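Local coordinates for protein putative aminooxidase (Propionibacterium acnes, PDB 2BA9) that isomerises polyunsaturated fatty acids to yield conjugated linoleic acid and carries a bound flavin-adenine dinucleotide, at residues 7-12 against 23-28; 89-94 against 311-316; 284-289 against 346-351. All coordinates share one frame; numbering follows the deposited sequence.

In the fold
Interaction 1 lies on one side of the chain's centre and interactions 2 and 3 on the other, its centre about 42 Å from each of theirs. It belongs to the dinucleotide-binding part, packing helix 16-28 on the parallel sheet that contains strand 9-12. Interactions 2 and 3, with centres about 12 Å apart, both involve the mixed sheet, and helix 341-355 relates them: it supplies Val348 to interaction 3 and packs Phe355 against Leu91 and Tyr313, two of the three touching residues of interaction 2. All three contacts are largely buried. Interaction 1 is purely aliphatic, interaction 3 sets a valine against a thiol and a carboxylate, and interaction 2 adds a water bridge to a partly exposed glutamate.

Interaction 1. Residues 7-12 against 23-28; sequences SRIAII and MYLEQA
Ile9 and Leu25 mark the closest backbone approach, their CA atoms 9.3 Å apart, which leaves room for side chains to meet end to end but is too wide for any backbone bond between strand 9-12 and helix 16-28. The strand presents one face to the helix. Ile9 and Ile11, two residues apart, both point at it, while Ala10 and Ile12 project to the other side of the sheet.

From the helix a single residue, Leu25, answers them, and its two methyls share the work. CD1 touches both isoleucines, 4.0 Å from Ile11 CD1 and 4.1 Å from Ile9 CG2. The second methyl, CD2, meets Ile9 CD1 tip to tip at 4.1 Å. Ile9 is thus touched by both ends of the leucine fork, Ile11 by one. In Ile9 the branch CG2 stands opposite the backbone N (chi1 -60° for CG1), which leaves CG1 to carry CD1 out toward the helix. Ile11 has the same first torsion, but its second, 148°, is twisted off full extension, and its CD1 ends against Leu25.

Phe423 of helix 408-423 touches both Ile9 and Leu25, extending the apolar cluster beyond the pair. The strand itself is held within its sheet by backbone bonds of Ile9 to Asp32 and Thr34 and of Ala10 to Val249. This is the first beta-alpha unit of a Rossmann-type fold, with a glycine-rich turn consistent with GxGxxG between strand and helix; Ile12, at the strand's end, touches the FAD.

With no polar atom meeting across the interface, and all three touching residues buried, helix and strand are joined here by methyl packing alone; beyond the short turn that connects them, their fit here probably rests on shape and on exclusion of water.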
loop_
_atom_site.group_PDB
_atom_site.type_symbol
_atom_site.label_atom_id
_atom_site.label_comp_id
_atom_site.label_asym_id
_atom_site.label_seq_id
_atom_site.Cartn_x
_atom_site.Cartn_y
_atom_site.Cartn_z
ATOM N N SER A 7 6.904 4.823 -29.515
ATOM C CA SER A 7 7.826 4.258 -28.557
ATOM C C SER A 7 7.286 2.922 -28.080
ATOM O O SER A 7 6.089 2.788 -27.770
ATOM C CB SER A 7 8.055 5.202 -27.375
ATOM O OG SER A 7 8.725 6.382 -27.794
ATOM N N ARG A 8 8.173 1.932 -28.078
ATOM C CA ARG A 8 7.914 0.644 -27.474
ATOM C C ARG A 8 8.201 0.783 -26.003
ATOM O O ARG A 8 9.333 1.017 -25.611
ATOM C CB ARG A 8 8.824 -0.426 -28.061
ATOM C CG ARG A 8 8.577 -0.711 -29.514
ATOM C CD ARG A 8 9.757 -1.443 -30.120
ATOM N NE ARG A 8 10.942 -0.588 -30.192
ATOM C CZ ARG A 8 12.184 -1.036 -30.364
ATOM N NH1 ARG A 8 12.427 -2.335 -30.504
ATOM N NH2 ARG A 8 13.195 -0.177 -30.414
ATOM N N ILE A 9 7.161 0.628 -25.192
ATOM C CA ILE A 9 7.249 0.861 -23.765
ATOM C C ILE A 9 7.063 -0.457 -23.019
ATOM O O ILE A 9 6.089 -1.179 -23.246
ATOM C CB ILE A 9 6.189 1.872 -23.315
ATOM C CG1 ILE A 9 6.393 3.213 -24.041
ATOM C CG2 ILE A 9 6.244 2.039 -21.810
ATOM C CD1 ILE A 9 5.197 4.142 -23.982
ATOM N N ALA A 10 8.015 -0.772 -22.149
ATOM C CA ALA A 10 7.965 -1.990 -21.338
ATOM C C ALA A 10 7.599 -1.583 -19.927
ATOM O O ALA A 10 8.319 -0.806 -19.293
ATOM C CB ALA A 10 9.302 -2.715 -21.362
ATOM N N ILE A 11 6.460 -2.078 -19.456
ATOM C CA ILE A 11 6.005 -1.840 -18.089
ATOM C C ILE A 11 6.313 -3.073 -17.241
ATOM O O ILE A 11 5.829 -4.175 -17.541
ATOM C CB ILE A 11 4.476 -1.510 -18.050
ATOM C CG1 ILE A 11 4.197 -0.186 -18.799
ATOM C CG2 ILE A 11 3.980 -1.437 -16.608
ATOM C CD1 ILE A 11 2.833 -0.104 -19.506
ATOM N N ILE A 12 7.126 -2.913 -16.192
ATOM C CA ILE A 12 7.409 -4.069 -15.302
ATOM C C ILE A 12 6.486 -4.064 -14.081
ATOM O O ILE A 12 6.417 -3.062 -13.361
ATOM C CB ILE A 12 8.919 -4.099 -14.854
ATOM C CG1 ILE A 12 9.829 -3.833 -16.037
ATOM C CG2 ILE A 12 9.209 -5.440 -14.258
ATOM C CD1 ILE A 12 9.871 -4.939 -17.148
ATOM N N MET A 23 -3.197 1.360 -18.842
ATOM C CA MET A 23 -4.477 2.064 -19.084
ATOM C C MET A 23 -4.282 3.494 -19.541
ATOM O O MET A 23 -4.880 3.921 -20.520
ATOM C CB MET A 23 -5.326 2.095 -17.810
ATOM C CG MET A 23 -6.581 2.970 -17.892
ATOM S SD MET A 23 -7.469 3.041 -16.336
ATOM C CE MET A 23 -8.556 4.442 -16.554
ATOM N N TYR A 24 -3.473 4.248 -18.811
ATOM C CA TYR A 24 -3.364 5.690 -19.067
ATOM C C TYR A 24 -2.431 6.026 -20.222
ATOM O O TYR A 24 -2.591 7.071 -20.874
ATOM C CB TYR A 24 -2.996 6.457 -17.788
ATOM C CG TYR A 24 -4.183 6.554 -16.846
ATOM C CD1 TYR A 24 -5.263 7.391 -17.131
ATOM C CD2 TYR A 24 -4.242 5.787 -15.694
ATOM C CE1 TYR A 24 -6.375 7.452 -16.275
ATOM C CE2 TYR A 24 -5.335 5.845 -14.840
ATOM C CZ TYR A 24 -6.390 6.669 -15.128
ATOM O OH TYR A 24 -7.453 6.685 -14.253
ATOM N N LEU A 25 -1.471 5.147 -20.493
ATOM C CA LEU A 25 -0.663 5.283 -21.702
ATOM C C LEU A 25 -1.555 5.048 -22.921
ATOM O O LEU A 25 -1.575 5.864 -23.853
ATOM C CB LEU A 25 0.542 4.326 -21.687
ATOM C CG LEU A 25 1.741 4.845 -20.879
ATOM C CD1 LEU A 25 2.737 3.732 -20.533
ATOM C CD2 LEU A 25 2.443 5.975 -21.633
ATOM N N GLU A 26 -2.297 3.940 -22.893
ATOM C CA GLU A 26 -3.230 3.612 -23.960
ATOM C C GLU A 26 -4.121 4.817 -24.264
ATOM O O GLU A 26 -4.221 5.241 -25.412
ATOM C CB GLU A 26 -4.088 2.407 -23.572
ATOM C CG GLU A 26 -4.892 1.830 -24.725
ATOM C CD GLU A 26 -5.709 0.625 -24.312
ATOM O OE1 GLU A 26 -5.112 -0.384 -23.906
ATOM O OE2 GLU A 26 -6.948 0.688 -24.416
ATOM N N GLN A 27 -4.736 5.370 -23.219
ATOM C CA GLN A 27 -5.684 6.492 -23.351
ATOM C C GLN A 27 -5.072 7.802 -23.872
ATOM O O GLN A 27 -5.772 8.617 -24.471
ATOM C CB GLN A 27 -6.414 6.722 -22.021
ATOM C CG GLN A 27 -7.391 5.599 -21.684
ATOM C CD GLN A 27 -8.107 5.782 -20.358
ATOM O OE1 GLN A 27 -9.045 5.051 -20.053
ATOM N NE2 GLN A 27 -7.673 6.753 -19.566
ATOM N N ALA A 28 -3.766 7.973 -23.664
ATOM C CA ALA A 28 -3.009 9.110 -24.203
ATOM C C ALA A 28 -2.528 8.875 -25.633
ATOM O O ALA A 28 -1.935 9.772 -26.246
ATOM C CB ALA A 28 -1.805 9.417 -23.302
#

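Interaction 2. Residues 89-94 against 311-316; sequences EFLHED and MVYYHR
Leu91 CD1 packs against the hydroxyl end of Tyr313, 3.5 Å from Tyr313 OH and 3.7 Å from Tyr313 CE2. This is the tight half of the contact. The methyl comes in at the ring edge, near the ring plane, and the two side chains cross at about a right angle. The ring reaches the leucine because Tyr313 CG is wedged between the backbone N and the carbonyl carbon (chi1 56°). Phe355 of helix 341-355 touches both residues, and Met352 adds to the cover on Tyr313.

The other half is looser and wet. Glu89 OE2 stops 3.8 Å from Tyr313 OH, too far for a direct bond, and one water spans the interval. Tyr313 OH donates to that water at 2.6 Å, and the water in turn donates to Glu89 OE2 at 2.7 Å. It lies in the plane of the phenol ring, to which the carboxylate is turned by 88°. The short links should fix the direction of the phenol proton, while Glu89 itself remains partly exposed.

No backbone bond joins the segments, since strand 295-297 runs between strands 88-91 and 310-315. The contact therefore bridges next-but-one neighbours over one face of the mixed sheet, beneath helix 341-355, in a helix-on-sheet layer like that of the substrate-binding domain of flavin amine oxidases.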
loop_
_atom_site.group_PDB
_atom_site.type_symbol
_atom_site.label_atom_id
_atom_site.label_comp_id
_atom_site.label_asym_id
_atom_site.label_seq_id
_atom_site.Cartn_x
_atom_site.Cartn_y
_atom_site.Cartn_z
ATOM N N GLU A 89 -14.858 -3.107 16.185
ATOM C CA GLU A 89 -14.799 -2.795 17.602
ATOM C C GLU A 89 -13.325 -2.662 18.010
ATOM O O GLU A 89 -12.413 -2.913 17.208
ATOM C CB GLU A 89 -15.518 -3.862 18.422
ATOM C CG GLU A 89 -14.767 -5.177 18.539
ATOM C CD GLU A 89 -15.621 -6.313 19.075
ATOM O OE1 GLU A 89 -16.741 -6.059 19.566
ATOM O OE2 GLU A 89 -15.164 -7.477 18.994
ATOM N N PHE A 90 -13.108 -2.269 19.259
ATOM C CA PHE A 90 -11.771 -2.064 19.774
ATOM C C PHE A 90 -11.535 -2.962 20.955
ATOM O O PHE A 90 -12.385 -3.070 21.833
ATOM C CB PHE A 90 -11.543 -0.593 20.129
ATOM C CG PHE A 90 -11.298 0.261 18.925
ATOM C CD1 PHE A 90 -10.044 0.299 18.340
ATOM C CD2 PHE A 90 -12.337 0.997 18.348
ATOM C CE1 PHE A 90 -9.807 1.068 17.198
ATOM C CE2 PHE A 90 -12.115 1.782 17.215
ATOM C CZ PHE A 90 -10.848 1.811 16.634
ATOM N N LEU A 91 -10.371 -3.613 20.936
ATOM C CA LEU A 91 -9.976 -4.625 21.895
ATOM C C LEU A 91 -8.676 -4.214 22.556
ATOM O O LEU A 91 -7.818 -3.615 21.920
ATOM C CB LEU A 91 -9.697 -5.962 21.193
ATOM C CG LEU A 91 -10.809 -6.610 20.376
ATOM C CD1 LEU A 91 -10.285 -7.897 19.796
ATOM C CD2 LEU A 91 -12.053 -6.826 21.237
ATOM N N HIS A 92 -8.538 -4.565 23.825
ATOM C CA HIS A 92 -7.261 -4.482 24.512
ATOM C C HIS A 92 -6.471 -5.742 24.185
ATOM O O HIS A 92 -6.994 -6.703 23.617
ATOM C CB HIS A 92 -7.454 -4.306 26.028
ATOM C CG HIS A 92 -7.860 -2.921 26.424
ATOM N ND1 HIS A 92 -7.045 -1.828 26.237
ATOM C CD2 HIS A 92 -8.984 -2.455 27.017
ATOM C CE1 HIS A 92 -7.656 -0.744 26.678
ATOM N NE2 HIS A 92 -8.838 -1.095 27.152
ATOM N N GLU A 93 -5.194 -5.732 24.530
ATOM C CA GLU A 93 -4.340 -6.859 24.215
ATOM C C GLU A 93 -4.755 -8.149 24.923
ATOM O O GLU A 93 -4.318 -9.224 24.518
ATOM C CB GLU A 93 -2.887 -6.542 24.533
ATOM C CG GLU A 93 -2.576 -6.340 25.996
ATOM C CD GLU A 93 -1.163 -5.887 26.164
ATOM O OE1 GLU A 93 -0.418 -6.515 26.925
ATOM O OE2 GLU A 93 -0.793 -4.918 25.481
ATOM N N ASP A 94 -5.584 -8.033 25.963
ATOM C CA ASP A 94 -6.142 -9.197 26.663
ATOM C C ASP A 94 -7.532 -9.607 26.164
ATOM O O ASP A 94 -8.178 -10.477 26.758
ATOM C CB ASP A 94 -6.210 -8.923 28.172
ATOM C CG ASP A 94 -7.284 -7.904 28.540
ATOM O OD1 ASP A 94 -8.016 -7.437 27.632
ATOM O OD2 ASP A 94 -7.383 -7.563 29.746
ATOM N N MET A 311 -2.763 -7.008 15.255
ATOM C CA MET A 311 -3.209 -5.633 15.447
ATOM C C MET A 311 -4.665 -5.412 15.036
ATOM O O MET A 311 -5.291 -4.453 15.456
ATOM C CB MET A 311 -2.318 -4.693 14.648
ATOM C CG MET A 311 -0.843 -4.874 14.939
ATOM S SD MET A 311 0.129 -3.671 14.028
ATOM C CE MET A 311 0.096 -4.386 12.388
ATOM N N VAL A 312 -5.182 -6.307 14.206
ATOM C CA VAL A 312 -6.527 -6.199 13.678
ATOM C C VAL A 312 -6.879 -7.515 13.013
ATOM O O VAL A 312 -5.997 -8.259 12.569
ATOM C CB VAL A 312 -6.668 -5.036 12.659
ATOM C CG1 VAL A 312 -5.682 -5.204 11.516
ATOM C CG2 VAL A 312 -8.108 -4.938 12.122
ATOM N N TYR A 313 -8.173 -7.828 12.996
ATOM C CA TYR A 313 -8.665 -8.956 12.215
ATOM C C TYR A 313 -9.914 -8.542 11.474
ATOM O O TYR A 313 -10.644 -7.670 11.925
ATOM C CB TYR A 313 -8.893 -10.203 13.072
ATOM C CG TYR A 313 -9.825 -10.031 14.241
ATOM C CD1 TYR A 313 -11.208 -10.092 14.081
ATOM C CD2 TYR A 313 -9.324 -9.832 15.522
ATOM C CE1 TYR A 313 -12.054 -9.942 15.166
ATOM C CE2 TYR A 313 -10.159 -9.679 16.603
ATOM C CZ TYR A 313 -11.526 -9.738 16.432
ATOM O OH TYR A 313 -12.359 -9.583 17.539
ATOM N N TYR A 314 -10.131 -9.181 10.333
ATOM C CA TYR A 314 -11.194 -8.822 9.406
ATOM C C TYR A 314 -12.334 -9.844 9.354
ATOM O O TYR A 314 -12.129 -10.999 8.965
ATOM C CB TYR A 314 -10.567 -8.641 8.025
ATOM C CG TYR A 314 -11.502 -8.319 6.885
ATOM C CD1 TYR A 314 -12.622 -7.520 7.061
ATOM C CD2 TYR A 314 -11.226 -8.789 5.617
ATOM C CE1 TYR A 314 -13.465 -7.229 5.994
ATOM C CE2 TYR A 314 -12.038 -8.509 4.560
ATOM C CZ TYR A 314 -13.163 -7.732 4.743
ATOM O OH TYR A 314 -13.949 -7.452 3.665
ATOM N N HIS A 315 -13.523 -9.384 9.758
ATOM C CA HIS A 315 -14.799 -10.097 9.643
ATOM C C HIS A 315 -15.499 -9.711 8.328
ATOM O O HIS A 315 -16.026 -8.616 8.202
ATOM C CB HIS A 315 -15.681 -9.722 10.858
ATOM C CG HIS A 315 -17.007 -10.430 10.931
ATOM N ND1 HIS A 315 -18.204 -9.791 10.683
ATOM C CD2 HIS A 315 -17.327 -11.700 11.277
ATOM C CE1 HIS A 315 -19.204 -10.642 10.853
ATOM N NE2 HIS A 315 -18.700 -11.809 11.213
ATOM N N ARG A 316 -15.529 -10.620 7.359
ATOM C CA ARG A 316 -15.947 -10.270 5.981
ATOM C C ARG A 316 -17.362 -10.735 5.613
ATOM O O ARG A 316 -18.205 -9.928 5.181
ATOM C CB ARG A 316 -14.939 -10.834 4.968
ATOM C CG ARG A 316 -15.288 -10.592 3.485
ATOM C CD ARG A 316 -14.036 -10.731 2.623
ATOM N NE ARG A 316 -14.263 -10.742 1.176
ATOM C CZ ARG A 316 -14.368 -9.660 0.405
ATOM N NH1 ARG A 316 -14.334 -8.438 0.924
ATOM N NH2 ARG A 316 -14.528 -9.792 -0.905
HETATM O O HOH W 1 -14.872 -9.185 16.983
#

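Interaction 3. Residues 284-289 against 346-351; sequences DACLVK and QMVLDD
Asp284 and Val348 bring strand 277-288 and helix 341-355 closest together, with CA atoms 7.9 Å apart and no backbone bond between them. On the strand, Asp284 and Cys286 point at the helix, whereas the intervening Ala285 faces the opposite way. On the helix, Val348 alone makes the touch, one methyl for each strand residue.

Val348 CG2 lies 3.8 Å from Asp284 OD2, and the two side chains cross at a slant. Val348 CG1, which stands opposite the valine's backbone N (chi1 175°), turns instead to the sulfur, 4.2 Å from Cys286 SG. That torsion turns one methyl over the face of the carboxylate, at its OD2 end, and the other toward the thiol. Neither meeting is a hydrogen bond. The methyl against the carboxylate is a van der Waals neighbour and gives the buried oxygen no polar partner.

Asp284 OD1 also lies close to Glu365 OE2 of strand 359-373. Two carboxylates so near each other, that of Asp284 buried, would probably raise the pKa of at least one, and the apolar methyl beside Asp284 should push in the same direction.

Farther round the helix, Gln346 NE2 donates to Asp350 OD1 one turn on, at 2.9 Å and 145°. The amide meets that oxygen on its syn side, 35° out of the carboxylate plane, a link along the helix surface directed away from the strand.

Val348 also rests on Thr327 and Leu329 of the neighbouring strand 325-330, so it spans two adjacent antiparallel strands, with Asp284 and Cys286 bonded through their backbones to Thr327 and Ile325. A helix packed on one face of a mixed, largely antiparallel sheet is consistent with the substrate-binding domain of flavin amine oxidases.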
loop_
_atom_site.group_PDB
_atom_site.type_symbol
_atom_site.label_atom_id
_atom_site.label_comp_id
_atom_site.label_asym_id
_atom_site.label_seq_id
_atom_site.Cartn_x
_atom_site.Cartn_y
_atom_site.Cartn_z
ATOM N N ASP A 284 -2.761 -13.947 7.789
ATOM C CA ASP A 284 -3.137 -15.337 7.921
ATOM C C ASP A 284 -4.633 -15.421 7.727
ATOM O O ASP A 284 -5.382 -14.697 8.388
ATOM C CB ASP A 284 -2.776 -15.869 9.306
ATOM C CG ASP A 284 -1.305 -16.080 9.483
ATOM O OD1 ASP A 284 -0.889 -17.253 9.450
ATOM O OD2 ASP A 284 -0.570 -15.091 9.684
ATOM N N ALA A 285 -5.056 -16.298 6.819
ATOM C CA ALA A 285 -6.475 -16.560 6.570
ATOM C C ALA A 285 -6.890 -17.726 7.444
ATOM O O ALA A 285 -6.340 -18.815 7.310
ATOM C CB ALA A 285 -6.741 -16.859 5.072
ATOM N N CYS A 286 -7.852 -17.478 8.336
ATOM C CA CYS A 286 -8.199 -18.395 9.426
ATOM C C CYS A 286 -9.640 -18.893 9.373
ATOM O O CYS A 286 -10.538 -18.133 9.085
ATOM C CB CYS A 286 -7.984 -17.702 10.777
ATOM S SG CYS A 286 -6.305 -17.115 11.089
ATOM N N LEU A 287 -9.831 -20.183 9.620
ATOM C CA LEU A 287 -11.106 -20.722 10.061
ATOM C C LEU A 287 -11.073 -20.608 11.573
ATOM O O LEU A 287 -10.092 -20.984 12.202
ATOM C CB LEU A 287 -11.281 -22.184 9.631
ATOM C CG LEU A 287 -11.233 -22.411 8.120
ATOM C CD1 LEU A 287 -11.486 -23.892 7.738
ATOM C CD2 LEU A 287 -12.224 -21.498 7.446
ATOM N N VAL A 288 -12.137 -20.062 12.150
ATOM C CA VAL A 288 -12.192 -19.824 13.585
ATOM C C VAL A 288 -13.342 -20.631 14.208
ATOM O O VAL A 288 -14.360 -20.898 13.559
ATOM C CB VAL A 288 -12.308 -18.272 13.917
ATOM C CG1 VAL A 288 -11.100 -17.490 13.374
ATOM C CG2 VAL A 288 -13.589 -17.659 13.384
ATOM N N LYS A 289 -13.152 -21.072 15.446
ATOM C CA LYS A 289 -14.298 -21.439 16.280
ATOM C C LYS A 289 -14.628 -20.193 17.102
ATOM O O LYS A 289 -13.735 -19.380 17.419
ATOM C CB LYS A 289 -14.053 -22.686 17.153
ATOM C CG LYS A 289 -12.629 -22.854 17.706
ATOM C CD LYS A 289 -12.507 -24.112 18.563
ATOM C CE LYS A 289 -11.049 -24.395 18.924
ATOM N NZ LYS A 289 -10.277 -25.021 17.793
ATOM N N GLN A 346 2.560 -18.362 15.868
ATOM C CA GLN A 346 2.103 -18.796 17.193
ATOM C C GLN A 346 1.320 -17.683 17.905
ATOM O O GLN A 346 0.338 -17.953 18.597
ATOM C CB GLN A 346 3.265 -19.296 18.063
ATOM C CG GLN A 346 2.831 -19.966 19.386
ATOM C CD GLN A 346 1.932 -21.179 19.189
ATOM O OE1 GLN A 346 2.181 -22.016 18.314
ATOM N NE2 GLN A 346 0.897 -21.299 20.021
ATOM N N MET A 347 1.741 -16.431 17.718
ATOM C CA MET A 347 1.000 -15.295 18.272
ATOM C C MET A 347 -0.379 -15.142 17.652
ATOM O O MET A 347 -1.304 -14.698 18.321
ATOM C CB MET A 347 1.793 -14.000 18.150
ATOM C CG MET A 347 2.851 -13.868 19.229
ATOM S SD MET A 347 3.740 -12.309 19.210
ATOM C CE MET A 347 5.041 -12.741 18.045
ATOM N N VAL A 348 -0.526 -15.496 16.380
ATOM C CA VAL A 348 -1.840 -15.541 15.749
ATOM C C VAL A 348 -2.729 -16.518 16.543
ATOM O O VAL A 348 -3.862 -16.206 16.923
ATOM C CB VAL A 348 -1.757 -15.987 14.263
ATOM C CG1 VAL A 348 -3.145 -16.139 13.658
ATOM C CG2 VAL A 348 -0.954 -14.996 13.437
ATOM N N LEU A 349 -2.217 -17.709 16.802
ATOM C CA LEU A 349 -3.001 -18.676 17.567
ATOM C C LEU A 349 -3.296 -18.113 18.961
ATOM O O LEU A 349 -4.448 -18.065 19.378
ATOM C CB LEU A 349 -2.274 -20.014 17.673
ATOM C CG LEU A 349 -1.824 -20.624 16.342
ATOM C CD1 LEU A 349 -1.356 -22.065 16.557
ATOM C CD2 LEU A 349 -2.942 -20.533 15.315
ATOM N N ASP A 350 -2.256 -17.650 19.649
ATOM C CA ASP A 350 -2.386 -17.239 21.049
ATOM C C ASP A 350 -3.216 -15.966 21.203
ATOM O O ASP A 350 -4.037 -15.872 22.126
ATOM C CB ASP A 350 -1.008 -17.038 21.709
ATOM C CG ASP A 350 -0.159 -18.299 21.726
ATOM O OD1 ASP A 350 -0.688 -19.412 21.578
ATOM O OD2 ASP A 350 1.056 -18.170 21.921
ATOM N N ASP A 351 -3.016 -14.998 20.317
ATOM C CA ASP A 351 -3.809 -13.742 20.351
ATOM C C ASP A 351 -5.305 -13.990 20.073
ATOM O O ASP A 351 -6.163 -13.514 20.811
ATOM C CB ASP A 351 -3.265 -12.686 19.371
ATOM C CG ASP A 351 -1.997 -11.975 19.881
ATOM O OD1 ASP A 351 -1.616 -12.112 21.074
ATOM O OD2 ASP A 351 -1.384 -11.249 19.071
#